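Local coordinates for protein BAG family molecular chaperone regulator 2 (Arabidopsis thaliana, PDB 4HWD) that probably acts as a co-chaperone that binds the ATPase domain of HSP70/HSC70 chaperones through its BAG domain and regulates programmed cell death and stress responses, at residues Lys7-Ser10 / Asp11-Gln15. Sequence-based numbering, arbitrary orientation.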
loop_
_atom_site.group_PDB
_atom_site.type_symbol
_atom_site.label_atom_id
_atom_site.label_comp_id
_atom_site.label_asym_id
_atom_site.label_seq_id
_atom_site.Cartn_x
_atom_site.Cartn_y
_atom_site.Cartn_z
ATOM N N LYS A 7 14.639 8.097 6.240
ATOM C CA LYS A 7 14.607 6.770 6.838
ATOM C C LYS A 7 13.192 6.214 6.996
ATOM O O LYS A 7 12.914 5.055 6.636
ATOM C CB LYS A 7 15.292 6.823 8.205
ATOM C CG LYS A 7 14.888 5.710 9.146
ATOM C CD LYS A 7 15.440 4.375 8.697
ATOM C CE LYS A 7 16.756 4.082 9.381
ATOM N NZ LYS A 7 16.575 4.017 10.850
ATOM N N ALA A 8 12.312 7.029 7.562
ATOM C CA ALA A 8 10.928 6.631 7.786
ATOM C C ALA A 8 10.238 6.260 6.473
ATOM O O ALA A 8 9.516 5.276 6.402
ATOM C CB ALA A 8 10.169 7.765 8.482
ATOM N N ILE A 9 10.476 7.058 5.439
ATOM C CA ILE A 9 9.891 6.831 4.122
ATOM C C ILE A 9 10.441 5.555 3.505
ATOM O O ILE A 9 9.725 4.823 2.805
ATOM C CB ILE A 9 10.211 7.988 3.161
ATOM C CG1 ILE A 9 9.630 9.289 3.704
ATOM C CG2 ILE A 9 9.648 7.689 1.778
ATOM C CD1 ILE A 9 10.024 10.492 2.892
ATOM N N SER A 10 11.726 5.312 3.743
ATOM C CA SER A 10 12.383 4.125 3.218
ATOM C C SER A 10 11.784 2.873 3.866
ATOM O O SER A 10 11.517 1.896 3.177
ATOM C CB SER A 10 13.896 4.196 3.484
ATOM O OG SER A 10 14.580 3.105 2.900
ATOM N N ASP A 11 11.577 2.897 5.183
ATOM C CA ASP A 11 10.994 1.738 5.866
ATOM C C ASP A 11 9.599 1.459 5.307
ATOM O O ASP A 11 9.220 0.317 5.094
ATOM C CB ASP A 11 10.875 1.968 7.386
ATOM C CG ASP A 11 12.224 2.098 8.092
ATOM O OD1 ASP A 11 13.219 1.461 7.667
ATOM O OD2 ASP A 11 12.271 2.830 9.108
ATOM N N ILE A 12 8.836 2.517 5.080
ATOM C CA ILE A 12 7.485 2.387 4.545
ATOM C C ILE A 12 7.466 1.827 3.124
ATOM O O ILE A 12 6.636 0.976 2.798
ATOM C CB ILE A 12 6.765 3.744 4.550
ATOM C CG1 ILE A 12 6.523 4.196 5.995
ATOM C CG2 ILE A 12 5.464 3.640 3.776
ATOM C CD1 ILE A 12 5.996 5.606 6.116
ATOM N N SER A 13 8.377 2.312 2.285
ATOM C CA SER A 13 8.473 1.864 0.907
ATOM C C SER A 13 8.735 0.378 0.881
ATOM O O SER A 13 8.203 -0.345 0.050
ATOM C CB SER A 13 9.606 2.602 0.194
ATOM O OG SER A 13 9.310 3.985 0.120
ATOM N N PHE A 14 9.578 -0.066 1.800
ATOM C CA PHE A 14 9.927 -1.473 1.930
ATOM C C PHE A 14 8.690 -2.295 2.305
ATOM O O PHE A 14 8.458 -3.364 1.745
ATOM C CB PHE A 14 10.993 -1.602 3.011
ATOM C CG PHE A 14 11.306 -3.013 3.405
ATOM C CD1 PHE A 14 12.281 -3.740 2.728
ATOM C CD2 PHE A 14 10.665 -3.601 4.503
ATOM C CE1 PHE A 14 12.624 -5.034 3.144
ATOM C CE2 PHE A 14 10.998 -4.889 4.922
ATOM C CZ PHE A 14 11.981 -5.605 4.242
ATOM N N GLN A 15 7.900 -1.801 3.261
ATOM C CA GLN A 15 6.701 -2.524 3.696
ATOM C C GLN A 15 5.617 -2.454 2.617
ATOM O O GLN A 15 4.899 -3.419 2.384
ATOM C CB GLN A 15 6.171 -1.952 5.022
ATOM C CG GLN A 15 5.134 -2.843 5.714
ATOM C CD GLN A 15 5.572 -4.307 5.779
ATOM O OE1 GLN A 15 6.747 -4.605 5.997
ATOM N NE2 GLN A 15 4.624 -5.223 5.594
#
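Ser-13 grips the carbonyl oxygen of Ile-9 twice, one turn back along helix 2-31, the first helix of the three-helix BAG domain. Its amide N donates to Ile-9 O at 2.9 Å, the usual i to i+4 bond, and its hydroxyl OG donates to the same Ile-9 O at 2.8 Å. The two donors come from opposite faces of the carbonyl plane, the hydroxyl lying 35° out of it. What permits this is a first torsion of -64°, which sets OG beside the backbone N and turns it back along the helix. With an alanine here, Ile-9 O would probably keep its amide partner but lose its second donor. Serine suits the place because its short polar arm settles its own hydroxyl on the backbone where the helix faces its neighbours: Ser-13 touches Gln-71, while Ile-9 packs on Val-64 and Lys-68 of the same helix 63-89. Ile-12 belongs to this tight side too. Its branched hydrocarbon reaches Leu-55 and Gln-51 of helix 38-57, and its CG1 lies 3.2 Å from Ala-8 O, the acceptor for Ile-12 N. The small methyl of Ala-8 meets Ile-58, which Ile-9 and Ile-12 also touch.

The outer side is looser. Lys-7 and Asp-11, four residues apart, suit an exposed face: the lysine's CD packs 3.5 Å from Asp-11 OD2, while both residues can keep their charges near water. Bends along the lysine chain leave NZ 4.8 Å from Asp-11 OD2, where the opposite charges probably still attract without a direct bond. Backbone bonds run all round this turn, so the inner face is distinguished by its doubly held carbonyl and hydrocarbon packed against both other helices.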